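PDB 5H72: flagellar biosynthetic protein FliP from Thermotoga maritima MSB8, which probably serves flagellum-specific protein export as part of the type III export gate in the cell membrane, and is represented here by its periplasmic domain. Local coordinates for residues 31-36 and 63-68; 36-41 and 58-63; 47-52 and 69-74. One frame throughout, in Å; residues are numbered along the deposited sequence.

Interaction 1: residues 31-36 and 63-68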
ATOM      1  N   GLU A  31       1.167  -9.032 -11.761  1.00 31.48           N
ATOM      2  CA  GLU A  31       2.020 -10.226 -11.809  1.00 32.55           C
ATOM      3  C   GLU A  31       2.377 -10.762 -10.421  1.00 31.28           C
ATOM      4  O   GLU A  31       2.382 -11.974 -10.225  1.00 29.53           O
ATOM      5  CB  GLU A  31       3.308  -9.944 -12.605  1.00 32.25           C
ATOM      6  CG  GLU A  31       3.118  -9.899 -14.123  1.00 33.41           C
ATOM      7  CD  GLU A  31       4.420  -9.623 -14.893  1.00 44.75           C
ATOM      8  OE1 GLU A  31       5.477  -9.408 -14.249  1.00 41.08           O
ATOM      9  OE2 GLU A  31       4.386  -9.623 -16.150  1.00 44.74           O
ATOM     10  N   PHE A  32       2.660  -9.892  -9.447  1.00 29.27           N
ATOM     11  CA  PHE A  32       3.009 -10.429  -8.133  1.00 32.35           C
ATOM     12  C   PHE A  32       1.754 -10.804  -7.335  1.00 31.59           C
ATOM     13  O   PHE A  32       1.802 -11.729  -6.531  1.00 30.65           O
ATOM     14  CB  PHE A  32       3.979  -9.488  -7.349  1.00 30.23           C
ATOM     15  CG  PHE A  32       3.347  -8.350  -6.585  1.00 33.84           C
ATOM     16  CD1 PHE A  32       2.518  -8.571  -5.492  1.00 35.47           C
ATOM     17  CD2 PHE A  32       3.692  -7.040  -6.891  1.00 39.85           C
ATOM     18  CE1 PHE A  32       1.975  -7.519  -4.779  1.00 35.62           C
ATOM     19  CE2 PHE A  32       3.159  -5.969  -6.171  1.00 42.99           C
ATOM     20  CZ  PHE A  32       2.294  -6.213  -5.114  1.00 42.31           C
ATOM     21  N   MET A  33       0.632 -10.132  -7.573  1.00 28.07           N
ATOM     22  CA  MET A  33      -0.619 -10.562  -6.958  1.00 30.63           C
ATOM     23  C   MET A  33      -0.967 -11.960  -7.457  1.00 31.46           C
ATOM     24  O   MET A  33      -1.250 -12.865  -6.664  1.00 31.03           O
ATOM     25  CB  MET A  33      -1.759  -9.578  -7.260  1.00 27.28           C
ATOM     26  CG  MET A  33      -1.644  -8.263  -6.504  1.00 28.80           C
ATOM     27  SD  MET A  33      -3.124  -7.228  -6.559  1.00 28.83           S
ATOM     28  CE  MET A  33      -3.332  -6.968  -8.319  1.00 29.61           C
ATOM     29  N   ILE A  34      -0.914 -12.134  -8.773  1.00 29.29           N
ATOM     30  CA  ILE A  34      -1.191 -13.426  -9.381  1.00 32.19           C
ATOM     31  C   ILE A  34      -0.231 -14.508  -8.870  1.00 30.12           C
ATOM     32  O   ILE A  34      -0.654 -15.607  -8.516  1.00 31.47           O
ATOM     33  CB  ILE A  34      -1.130 -13.327 -10.914  1.00 32.86           C
ATOM     34  CG1 ILE A  34      -2.374 -12.600 -11.427  1.00 28.06           C
ATOM     35  CG2 ILE A  34      -1.017 -14.706 -11.550  1.00 32.23           C
ATOM     36  CD1 ILE A  34      -2.277 -12.153 -12.863  1.00 32.87           C
ATOM     37  N   ASN A  35       1.056 -14.190  -8.805  1.00 32.53           N
ATOM     38  CA  ASN A  35       2.049 -15.148  -8.318  1.00 30.26           C
ATOM     39  C   ASN A  35       1.789 -15.563  -6.872  1.00 35.44           C
ATOM     40  O   ASN A  35       1.887 -16.741  -6.536  1.00 34.15           O
ATOM     41  CB  ASN A  35       3.447 -14.564  -8.452  1.00 30.85           C
ATOM     42  CG  ASN A  35       4.536 -15.545  -8.059  1.00 38.99           C
ATOM     43  OD1 ASN A  35       5.251 -15.335  -7.084  1.00 47.29           O
ATOM     44  ND2 ASN A  35       4.671 -16.622  -8.823  1.00 42.65           N
ATOM     45  N   GLU A  36       1.445 -14.593  -6.022  1.00 34.33           N
ATOM     46  CA  GLU A  36       1.127 -14.857  -4.616  1.00 32.63           C
ATOM     47  C   GLU A  36      -0.089 -15.770  -4.500  1.00 35.50           C
ATOM     48  O   GLU A  36      -0.127 -16.663  -3.657  1.00 33.07           O
ATOM     49  CB  GLU A  36       0.857 -13.552  -3.854  1.00 31.85           C
ATOM     50  CG  GLU A  36       2.104 -12.850  -3.342  1.00 34.62           C
ATOM     51  CD  GLU A  36       2.806 -13.628  -2.231  1.00 38.23           C
ATOM     52  OE1 GLU A  36       2.213 -13.800  -1.144  1.00 33.95           O
ATOM     53  OE2 GLU A  36       3.955 -14.065  -2.448  1.00 39.29           O
ATOM     54  N   ALA A  63      -8.940 -11.864 -14.695  1.00 34.15           N
ATOM     55  CA  ALA A  63      -9.702 -11.088 -13.727  1.00 38.93           C
ATOM     56  C   ALA A  63      -9.241  -9.633 -13.725  1.00 37.12           C
ATOM     57  O   ALA A  63      -8.041  -9.355 -13.682  1.00 37.05           O
ATOM     58  CB  ALA A  63      -9.575 -11.680 -12.342  1.00 33.42           C
ATOM     59  N   PRO A  64     -10.197  -8.701 -13.796  1.00 34.55           N
ATOM     60  CA  PRO A  64      -9.879  -7.274 -13.666  1.00 39.32           C
ATOM     61  C   PRO A  64      -9.406  -6.952 -12.245  1.00 35.43           C
ATOM     62  O   PRO A  64      -9.615  -7.747 -11.324  1.00 31.33           O
ATOM     63  CB  PRO A  64     -11.215  -6.585 -13.979  1.00 34.29           C
ATOM     64  CG  PRO A  64     -12.248  -7.601 -13.576  1.00 33.30           C
ATOM     65  CD  PRO A  64     -11.645  -8.937 -13.940  1.00 34.04           C
ATOM     66  N   ASN A  65      -8.777  -5.799 -12.067  1.00 34.78           N
ATOM     67  CA  ASN A  65      -8.230  -5.463 -10.763  1.00 34.87           C
ATOM     68  C   ASN A  65      -9.307  -5.375  -9.679  1.00 35.42           C
ATOM     69  O   ASN A  65      -9.034  -5.653  -8.515  1.00 37.12           O
ATOM     70  CB  ASN A  65      -7.436  -4.161 -10.848  1.00 34.32           C
ATOM     71  CG  ASN A  65      -6.080  -4.350 -11.508  1.00 36.10           C
ATOM     72  OD1 ASN A  65      -5.519  -5.446 -11.503  1.00 35.51           O
ATOM     73  ND2 ASN A  65      -5.547  -3.282 -12.081  1.00 37.66           N
ATOM     74  N   ALA A  66     -10.534  -5.027 -10.057  1.00 34.96           N
ATOM     75  CA  ALA A  66     -11.635  -4.944  -9.089  1.00 38.96           C
ATOM     76  C   ALA A  66     -11.935  -6.291  -8.447  1.00 39.88           C
ATOM     77  O   ALA A  66     -12.536  -6.356  -7.366  1.00 45.35           O
ATOM     78  CB  ALA A  66     -12.893  -4.396  -9.754  1.00 36.01           C
ATOM     79  N   VAL A  67     -11.522  -7.361  -9.117  1.00 32.27           N
ATOM     80  CA  VAL A  67     -11.669  -8.709  -8.607  1.00 32.26           C
ATOM     81  C   VAL A  67     -10.341  -9.207  -8.065  1.00 31.94           C
ATOM     82  O   VAL A  67     -10.269  -9.789  -6.978  1.00 32.50           O
ATOM     83  CB  VAL A  67     -12.160  -9.687  -9.723  1.00 39.03           C
ATOM     84  CG1 VAL A  67     -12.024 -11.132  -9.287  1.00 33.96           C
ATOM     85  CG2 VAL A  67     -13.590  -9.367 -10.120  1.00 40.29           C
ATOM     86  N   LEU A  68      -9.284  -8.985  -8.839  1.00 30.83           N
ATOM     87  CA  LEU A  68      -7.964  -9.521  -8.517  1.00 31.72           C
ATOM     88  C   LEU A  68      -7.435  -8.983  -7.184  1.00 31.51           C
ATOM     89  O   LEU A  68      -6.970  -9.741  -6.346  1.00 30.65           O
ATOM     90  CB  LEU A  68      -6.979  -9.212  -9.642  1.00 30.28           C
ATOM     91  CG  LEU A  68      -5.586  -9.857  -9.598  1.00 33.15           C
ATOM     92  CD1 LEU A  68      -5.680 -11.384  -9.555  1.00 32.79           C
ATOM     93  CD2 LEU A  68      -4.760  -9.403 -10.796  1.00 32.26           C
TER
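Leu-68 overlaps two side chains of helix 17-39 at once, with Met-33 and Ile-34 sharing its forked end. Its CD2 methyl meets Met-33 CE at 3.8 Å, and the same methyl touches Ile-34 CG1 at 4.0 Å. The other branch, CD1, also reaches Ile-34 CG1 (4.0 Å); the two side chains cross at about a right angle. With CG anti to the backbone N (chi1 -171°), Leu-68 holds both methyls out toward helix 17-39. Met-33 leans in at a slant; a bend at its last torsion (chi3 -59°) turns CE toward the leucine, a use that suits its long, flexible chain. At the margin Met-33 CE passes 4.2 Å from Asn-65 OD1, an oxygen whose hydrogen-bond partner is Arg-30, while the amide nitrogen of Asn-65 binds Asn-26. Pro-64, at the N-cap position just ahead of helix 65-80, has an O that accepts from both Val-67 N and Leu-68 N. An alanine in place of Leu-68 would lose both methyl branches and would probably leave Met-33 CE and Ile-34 CG1 without their shared apolar partner. The contact thus joins the later part of helix 17-39 to the first turn of helix 65-80 near the middle of the chain; Val-67 packs on helix 43-52, and Ile-34 also touches the loop residues Ile-60 and Glu-61.

Interaction 2: residues 36-41 and 58-63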
ATOM      1  N   GLU A  36       1.445 -14.593  -6.022  1.00 34.33           N
ATOM      2  CA  GLU A  36       1.127 -14.857  -4.616  1.00 32.63           C
ATOM      3  C   GLU A  36      -0.089 -15.770  -4.500  1.00 35.50           C
ATOM      4  O   GLU A  36      -0.127 -16.663  -3.657  1.00 33.07           O
ATOM      5  CB  GLU A  36       0.857 -13.552  -3.854  1.00 31.85           C
ATOM      6  CG  GLU A  36       2.104 -12.850  -3.342  1.00 34.62           C
ATOM      7  CD  GLU A  36       2.806 -13.628  -2.231  1.00 38.23           C
ATOM      8  OE1 GLU A  36       2.213 -13.800  -1.144  1.00 33.95           O
ATOM      9  OE2 GLU A  36       3.955 -14.065  -2.448  1.00 39.29           O
ATOM     10  N   LEU A  37      -1.080 -15.530  -5.354  1.00 30.86           N
ATOM     11  CA  LEU A  37      -2.310 -16.303  -5.323  1.00 34.59           C
ATOM     12  C   LEU A  37      -2.068 -17.750  -5.761  1.00 36.19           C
ATOM     13  O   LEU A  37      -2.641 -18.676  -5.192  1.00 35.08           O
ATOM     14  CB  LEU A  37      -3.382 -15.647  -6.206  1.00 32.51           C
ATOM     15  CG  LEU A  37      -4.093 -14.413  -5.635  1.00 31.05           C
ATOM     16  CD1 LEU A  37      -4.812 -13.668  -6.734  1.00 30.89           C
ATOM     17  CD2 LEU A  37      -5.074 -14.783  -4.530  1.00 29.70           C
ATOM     18  N   LYS A  38      -1.221 -17.939  -6.769  1.00 38.21           N
ATOM     19  CA  LYS A  38      -0.916 -19.280  -7.245  1.00 38.54           C
ATOM     20  C   LYS A  38      -0.052 -20.016  -6.241  1.00 38.43           C
ATOM     21  O   LYS A  38      -0.347 -21.154  -5.886  1.00 42.94           O
ATOM     22  CB  LYS A  38      -0.218 -19.241  -8.607  1.00 35.99           C
ATOM     23  CG  LYS A  38      -1.136 -18.822  -9.737  1.00 39.87           C
ATOM     24  CD  LYS A  38      -0.495 -19.077 -11.091  1.00 41.12           C
ATOM     25  CE  LYS A  38      -1.413 -18.605 -12.216  1.00 44.74           C
ATOM     26  NZ  LYS A  38      -0.812 -18.826 -13.570  1.00 51.21           N
ATOM     27  N   ASN A  39       1.010 -19.365  -5.783  1.00 34.80           N
ATOM     28  CA  ASN A  39       1.971 -20.023  -4.911  1.00 38.05           C
ATOM     29  C   ASN A  39       1.362 -20.430  -3.568  1.00 40.34           C
ATOM     30  O   ASN A  39       1.854 -21.348  -2.917  1.00 42.35           O
ATOM     31  CB  ASN A  39       3.203 -19.132  -4.714  1.00 40.83           C
ATOM     32  CG  ASN A  39       4.097 -19.091  -5.967  1.00 51.56           C
ATOM     33  OD1 ASN A  39       4.012 -19.968  -6.834  1.00 52.45           O
ATOM     34  ND2 ASN A  39       4.958 -18.081  -6.055  1.00 50.39           N
ATOM     35  N   HIS A  40       0.272 -19.782  -3.172  1.00 38.81           N
ATOM     36  CA  HIS A  40      -0.429 -20.166  -1.947  1.00 39.55           C
ATOM     37  C   HIS A  40      -1.776 -20.848  -2.241  1.00 40.45           C
ATOM     38  O   HIS A  40      -2.586 -21.054  -1.345  1.00 37.97           O
ATOM     39  CB  HIS A  40      -0.630 -18.947  -1.047  1.00 35.63           C
ATOM     40  CG  HIS A  40       0.652 -18.309  -0.603  1.00 36.21           C
ATOM     41  ND1 HIS A  40       1.494 -18.894   0.318  1.00 33.98           N
ATOM     42  CD2 HIS A  40       1.236 -17.143  -0.958  1.00 33.69           C
ATOM     43  CE1 HIS A  40       2.542 -18.114   0.517  1.00 31.74           C
ATOM     44  NE2 HIS A  40       2.411 -17.043  -0.251  1.00 38.32           N
ATOM     45  N   HIS A  41      -2.000 -21.198  -3.505  1.00 41.31           N
ATOM     46  CA  HIS A  41      -3.158 -21.999  -3.911  1.00 42.13           C
ATOM     47  C   HIS A  41      -4.457 -21.355  -3.495  1.00 44.55           C
ATOM     48  O   HIS A  41      -5.343 -22.007  -2.942  1.00 45.36           O
ATOM     49  CB  HIS A  41      -3.058 -23.414  -3.328  1.00 43.93           C
ATOM     50  CG  HIS A  41      -1.709 -24.044  -3.520  1.00 45.15           C
ATOM     51  ND1 HIS A  41      -0.727 -24.002  -2.555  1.00 49.93           N
ATOM     52  CD2 HIS A  41      -1.170 -24.688  -4.579  1.00 48.77           C
ATOM     53  CE1 HIS A  41       0.358 -24.612  -3.003  1.00 50.85           C
ATOM     54  NE2 HIS A  41       0.114 -25.040  -4.234  1.00 53.79           N
ATOM     55  N   ALA A  58     -11.884 -17.681 -17.426  1.00 45.39           N
ATOM     56  CA  ALA A  58     -11.365 -19.052 -17.460  1.00 45.36           C
ATOM     57  C   ALA A  58     -10.102 -19.215 -16.608  1.00 50.51           C
ATOM     58  O   ALA A  58      -9.828 -20.305 -16.093  1.00 50.20           O
ATOM     59  CB  ALA A  58     -11.086 -19.472 -18.896  1.00 44.09           C
ATOM     60  N   LYS A  59      -9.328 -18.136 -16.474  1.00 47.44           N
ATOM     61  CA  LYS A  59      -8.117 -18.154 -15.650  1.00 48.16           C
ATOM     62  C   LYS A  59      -7.916 -16.821 -14.934  1.00 43.56           C
ATOM     63  O   LYS A  59      -8.439 -15.794 -15.375  1.00 42.79           O
ATOM     64  CB  LYS A  59      -6.901 -18.486 -16.508  1.00 46.07           C
ATOM     65  CG  LYS A  59      -6.766 -17.647 -17.750  1.00 46.69           C
ATOM     66  CD  LYS A  59      -6.165 -18.502 -18.847  1.00 58.46           C
ATOM     67  CE  LYS A  59      -5.268 -17.711 -19.776  1.00 62.14           C
ATOM     68  NZ  LYS A  59      -4.515 -18.650 -20.660  1.00 78.90           N
ATOM     69  N   ILE A  60      -7.162 -16.828 -13.835  1.00 38.54           N
ATOM     70  CA  ILE A  60      -7.118 -15.643 -12.981  1.00 40.18           C
ATOM     71  C   ILE A  60      -6.418 -14.467 -13.654  1.00 38.95           C
ATOM     72  O   ILE A  60      -6.628 -13.314 -13.268  1.00 37.64           O
ATOM     73  CB  ILE A  60      -6.452 -15.929 -11.618  1.00 39.11           C
ATOM     74  CG1 ILE A  60      -4.990 -16.339 -11.773  1.00 39.90           C
ATOM     75  CG2 ILE A  60      -7.232 -17.003 -10.862  1.00 44.40           C
ATOM     76  CD1 ILE A  60      -4.273 -16.446 -10.442  1.00 36.43           C
ATOM     77  N   GLU A  61      -5.628 -14.734 -14.688  1.00 35.87           N
ATOM     78  CA  GLU A  61      -4.994 -13.635 -15.410  1.00 38.09           C
ATOM     79  C   GLU A  61      -6.007 -12.786 -16.162  1.00 36.97           C
ATOM     80  O   GLU A  61      -5.671 -11.711 -16.639  1.00 41.92           O
ATOM     81  CB  GLU A  61      -3.940 -14.149 -16.389  1.00 38.60           C
ATOM     82  CG  GLU A  61      -2.754 -14.846 -15.737  1.00 39.84           C
ATOM     83  CD  GLU A  61      -3.031 -16.311 -15.457  1.00 41.34           C
ATOM     84  OE1 GLU A  61      -4.207 -16.715 -15.516  1.00 41.55           O
ATOM     85  OE2 GLU A  61      -2.071 -17.061 -15.185  1.00 48.75           O
ATOM     86  N   GLU A  62      -7.241 -13.263 -16.278  1.00 36.81           N
ATOM     87  CA  GLU A  62      -8.277 -12.495 -16.969  1.00 40.79           C
ATOM     88  C   GLU A  62      -9.149 -11.690 -15.994  1.00 39.37           C
ATOM     89  O   GLU A  62     -10.008 -10.923 -16.415  1.00 43.73           O
ATOM     90  CB  GLU A  62      -9.156 -13.425 -17.812  1.00 41.84           C
ATOM     91  CG  GLU A  62      -8.383 -14.298 -18.798  1.00 46.40           C
ATOM     92  CD  GLU A  62      -9.212 -15.464 -19.337  1.00 57.28           C
ATOM     93  OE1 GLU A  62     -10.321 -15.721 -18.807  1.00 53.61           O
ATOM     94  OE2 GLU A  62      -8.750 -16.128 -20.295  1.00 61.94           O
ATOM     95  N   ALA A  63      -8.940 -11.864 -14.695  1.00 34.15           N
ATOM     96  CA  ALA A  63      -9.702 -11.088 -13.727  1.00 38.93           C
ATOM     97  C   ALA A  63      -9.241  -9.633 -13.725  1.00 37.12           C
ATOM     98  O   ALA A  63      -8.041  -9.355 -13.682  1.00 37.05           O
ATOM     99  CB  ALA A  63      -9.575 -11.680 -12.342  1.00 33.42           C
TER
HETATM  100  O   HOH W   1      -4.097 -19.361 -14.498  1.00 42.89           O
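The last turn of helix 17-39, with Leu-37 and Lys-38 on it, meets the 3-10 turn formed by Ile-60, Glu-61 and Glu-62. A Schellman motif closes this helix: His-41, with positive phi, is the C-prime residue, and Asn-42 N and His-41 N bond back to Leu-37 O and Lys-38 O. Just before that end, Lys-38 stretches out beyond CG in a fully extended chain. Its methylenes run obliquely past the isoleucine, CG lying 4.0 Å from Ile-60 CD1 and CE at the same distance from that methyl, while its nitrogen goes on to the acid. Lys-38 NZ forms a salt bridge with Glu-61 OE2 at 2.7 Å, meeting the oxygen nearly along its C-O axis. Glu-61 folds at its second torsion (chi2 85°), which turns its carboxylate to the lysine; the two side chains cross at about a right angle. A water donates to the other oxygen, Glu-61 OE1, at 2.8 Å, and accepts a weak bond from Lys-38 NZ. Deeper in, Ile-60 CD1 comes to 4.4 Å from Leu-37 CB, and both residues also pack on Val-46 of helix 43-52. Lysine suits this border because its chain is apolar and its end charged: the methylenes shield an isoleucine while the ammonium stays near solvent, where a hydrated ion pair is likely to add only modest stability.

Interaction 3: residues 47-52 and 69-74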
ATOM      1  N   PHE A  47     -11.901 -16.668  -8.660  1.00 43.51           N
ATOM      2  CA  PHE A  47     -13.083 -17.266  -9.282  1.00 43.22           C
ATOM      3  C   PHE A  47     -14.352 -17.017  -8.478  1.00 44.00           C
ATOM      4  O   PHE A  47     -15.397 -16.703  -9.046  1.00 44.89           O
ATOM      5  CB  PHE A  47     -12.873 -18.770  -9.477  1.00 42.84           C
ATOM      6  CG  PHE A  47     -11.838 -19.096 -10.506  1.00 36.74           C
ATOM      7  CD1 PHE A  47     -12.040 -18.757 -11.833  1.00 41.79           C
ATOM      8  CD2 PHE A  47     -10.664 -19.724 -10.152  1.00 38.15           C
ATOM      9  CE1 PHE A  47     -11.089 -19.042 -12.792  1.00 40.00           C
ATOM     10  CE2 PHE A  47      -9.707 -20.011 -11.110  1.00 41.41           C
ATOM     11  CZ  PHE A  47      -9.922 -19.666 -12.433  1.00 37.08           C
ATOM     12  N   MET A  48     -14.258 -17.143  -7.158  1.00 40.58           N
ATOM     13  CA  MET A  48     -15.410 -16.896  -6.303  1.00 44.11           C
ATOM     14  C   MET A  48     -15.882 -15.457  -6.446  1.00 49.72           C
ATOM     15  O   MET A  48     -17.066 -15.208  -6.654  1.00 55.87           O
ATOM     16  CB  MET A  48     -15.084 -17.204  -4.839  1.00 50.26           C
ATOM     17  CG  MET A  48     -16.154 -16.707  -3.869  1.00 63.14           C
ATOM     18  SD  MET A  48     -15.744 -16.871  -2.112  1.00 92.74           S
ATOM     19  CE  MET A  48     -14.404 -15.694  -1.924  1.00 62.61           C
ATOM     20  N   LEU A  49     -14.950 -14.512  -6.349  1.00 49.17           N
ATOM     21  CA  LEU A  49     -15.294 -13.097  -6.448  1.00 48.69           C
ATOM     22  C   LEU A  49     -15.808 -12.755  -7.842  1.00 47.21           C
ATOM     23  O   LEU A  49     -16.652 -11.874  -7.997  1.00 49.89           O
ATOM     24  CB  LEU A  49     -14.088 -12.219  -6.096  1.00 44.90           C
ATOM     25  CG  LEU A  49     -14.028 -11.650  -4.673  1.00 51.78           C
ATOM     26  CD1 LEU A  49     -14.520 -12.647  -3.650  1.00 57.48           C
ATOM     27  CD2 LEU A  49     -12.614 -11.216  -4.318  1.00 47.08           C
ATOM     28  N   ALA A  50     -15.295 -13.455  -8.847  1.00 43.98           N
ATOM     29  CA  ALA A  50     -15.695 -13.240 -10.234  1.00 48.20           C
ATOM     30  C   ALA A  50     -17.130 -13.687 -10.459  1.00 50.67           C
ATOM     31  O   ALA A  50     -17.926 -12.982 -11.076  1.00 51.70           O
ATOM     32  CB  ALA A  50     -14.763 -13.986 -11.181  1.00 43.46           C
ATOM     33  N   LYS A  51     -17.441 -14.874  -9.955  1.00 51.55           N
ATOM     34  CA  LYS A  51     -18.760 -15.458 -10.102  1.00 53.41           C
ATOM     35  C   LYS A  51     -19.828 -14.550  -9.500  1.00 55.94           C
ATOM     36  O   LYS A  51     -20.847 -14.286 -10.138  1.00 62.48           O
ATOM     37  CB  LYS A  51     -18.802 -16.840  -9.447  1.00 56.24           C
ATOM     38  CG  LYS A  51     -19.915 -17.733  -9.960  1.00 63.49           C
ATOM     39  CD  LYS A  51     -19.982 -19.034  -9.175  1.00 73.19           C
ATOM     40  CE  LYS A  51     -20.453 -18.791  -7.748  1.00 73.62           C
ATOM     41  NZ  LYS A  51     -20.635 -20.063  -6.994  1.00 82.87           N
ATOM     42  N   ASN A  52     -19.581 -14.055  -8.288  1.00 57.01           N
ATOM     43  CA  ASN A  52     -20.544 -13.193  -7.594  1.00 56.57           C
ATOM     44  C   ASN A  52     -20.771 -11.847  -8.273  1.00 55.21           C
ATOM     45  O   ASN A  52     -21.765 -11.175  -8.007  1.00 61.98           O
ATOM     46  CB  ASN A  52     -20.097 -12.944  -6.153  1.00 60.66           C
ATOM     47  CG  ASN A  52     -20.091 -14.208  -5.314  1.00 67.50           C
ATOM     48  OD1 ASN A  52     -20.259 -15.315  -5.830  1.00 66.09           O
ATOM     49  ND2 ASN A  52     -19.886 -14.048  -4.012  1.00 71.71           N
ATOM     50  N   ILE A  69      -7.536  -7.677  -6.980  1.00 30.84           N
ATOM     51  CA  ILE A  69      -6.987  -7.067  -5.774  1.00 30.76           C
ATOM     52  C   ILE A  69      -7.692  -7.540  -4.494  1.00 31.85           C
ATOM     53  O   ILE A  69      -7.013  -7.910  -3.538  1.00 32.10           O
ATOM     54  CB  ILE A  69      -7.016  -5.515  -5.876  1.00 30.66           C
ATOM     55  CG1 ILE A  69      -6.109  -5.066  -7.018  1.00 29.65           C
ATOM     56  CG2 ILE A  69      -6.557  -4.883  -4.577  1.00 28.71           C
ATOM     57  CD1 ILE A  69      -6.202  -3.610  -7.313  1.00 31.42           C
ATOM     58  N   PRO A  70      -9.045  -7.549  -4.461  1.00 33.64           N
ATOM     59  CA  PRO A  70      -9.674  -8.096  -3.250  1.00 34.13           C
ATOM     60  C   PRO A  70      -9.351  -9.575  -3.002  1.00 35.04           C
ATOM     61  O   PRO A  70      -9.181  -9.973  -1.846  1.00 37.54           O
ATOM     62  CB  PRO A  70     -11.172  -7.910  -3.516  1.00 34.28           C
ATOM     63  CG  PRO A  70     -11.260  -6.837  -4.511  1.00 34.84           C
ATOM     64  CD  PRO A  70     -10.051  -6.981  -5.381  1.00 31.62           C
ATOM     65  N   ALA A  71      -9.262 -10.375  -4.063  1.00 33.01           N
ATOM     66  CA  ALA A  71      -8.916 -11.790  -3.911  1.00 33.61           C
ATOM     67  C   ALA A  71      -7.519 -11.926  -3.328  1.00 30.79           C
ATOM     68  O   ALA A  71      -7.269 -12.774  -2.470  1.00 32.48           O
ATOM     69  CB  ALA A  71      -9.009 -12.515  -5.245  1.00 29.40           C
ATOM     70  N   PHE A  72      -6.614 -11.074  -3.800  1.00 30.85           N
ATOM     71  CA  PHE A  72      -5.224 -11.067  -3.345  1.00 29.17           C
ATOM     72  C   PHE A  72      -5.155 -10.783  -1.856  1.00 31.71           C
ATOM     73  O   PHE A  72      -4.515 -11.526  -1.108  1.00 30.91           O
ATOM     74  CB  PHE A  72      -4.418 -10.030  -4.141  1.00 29.02           C
ATOM     75  CG  PHE A  72      -3.103  -9.643  -3.513  1.00 29.39           C
ATOM     76  CD1 PHE A  72      -2.024 -10.512  -3.537  1.00 27.98           C
ATOM     77  CD2 PHE A  72      -2.937  -8.386  -2.935  1.00 27.49           C
ATOM     78  CE1 PHE A  72      -0.814 -10.149  -2.972  1.00 29.18           C
ATOM     79  CE2 PHE A  72      -1.731  -8.015  -2.370  1.00 27.53           C
ATOM     80  CZ  PHE A  72      -0.667  -8.894  -2.388  1.00 30.04           C
ATOM     81  N   VAL A  73      -5.836  -9.716  -1.434  1.00 29.07           N
ATOM     82  CA  VAL A  73      -5.873  -9.319  -0.027  1.00 30.28           C
ATOM     83  C   VAL A  73      -6.475 -10.408   0.849  1.00 29.88           C
ATOM     84  O   VAL A  73      -5.930 -10.733   1.904  1.00 32.37           O
ATOM     85  CB  VAL A  73      -6.674  -8.008   0.171  1.00 29.35           C
ATOM     86  CG1 VAL A  73      -6.828  -7.684   1.655  1.00 27.03           C
ATOM     87  CG2 VAL A  73      -5.990  -6.873  -0.556  1.00 26.73           C
ATOM     88  N   LEU A  74      -7.601 -10.964   0.417  1.00 30.65           N
ATOM     89  CA  LEU A  74      -8.192 -12.103   1.117  1.00 34.12           C
ATOM     90  C   LEU A  74      -7.173 -13.212   1.252  1.00 36.53           C
ATOM     91  O   LEU A  74      -6.985 -13.754   2.342  1.00 39.11           O
ATOM     92  CB  LEU A  74      -9.429 -12.624   0.387  1.00 36.98           C
ATOM     93  CG  LEU A  74     -10.735 -11.861   0.598  1.00 48.40           C
ATOM     94  CD1 LEU A  74     -11.883 -12.658   0.002  1.00 52.93           C
ATOM     95  CD2 LEU A  74     -10.971 -11.586   2.081  1.00 47.44           C
TER
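Pro-70 brings the one ring of this contact, a puckered pyrrolidine rather than an aromatic plane, and Leu-49 meets it at its CB corner: Leu-49 CD2 lies 3.7 Å from Pro-70 CB, the two side chains slanting across each other. The aromatic Phe-47 and Phe-72 point away from this contact and pack on Ile-60 and Met-33. The same Leu-49 methyl also presses on the backbone, coming 3.5 Å from Ala-71 N, and touches the small side chain beside it, with CD2 at 3.9 Å from Ala-71 CB. Alanine suits this spot, where the backbones come nearest, because its single methyl lets the leucine reach the helix surface; the CA atoms of Leu-49 and Ala-71 are 7.0 Å apart. The first torsion of Leu-49, -99°, is well away from a staggered value, perhaps the price of the fit. Proline has no N-H to give to the preceding turn, and helix 65-80 is kinked at this point. One turn beyond Pro-70, Leu-74 CD1 is met more loosely by Met-48 CE, at 4.4 Å. The third subunit, another copy of the protein, covers part of this region: its Phe-22 packs on Pro-70 and Leu-74, and its Tyr-18 on Met-48. The two short helical segments run at 141° to one another, their axes 9.7 Å apart at closest approach, a slanted, roughly antiparallel packing of apolar faces that sets helix 43-52 against helix 65-80 in the compact, all-helical periplasmic domain of FliP.

Overall arrangement
Interaction 1 lies close to the centre of the chain, whereas interactions 2 and 3 sit farther out. Interactions 1 and 2 both use helix 17-39 and merge into one apolar patch, where Leu-68 touches Leu-37 and Ile-34 touches Ile-60. Interactions 1 and 3 share helix 65-80, first at its start and then from Pro-70 onward, and Met-33 continues the packing onto Ile-69 and Phe-72. Across their segments, interactions 1 and 3 are chiefly apolar, without a hydrogen bond; interaction 2 adds a charged, hydrated pair at the surface. Subunit contacts differ too: the second subunit reaches Glu-36, the third reaches Met-48, Pro-70 and Leu-74 of interaction 3.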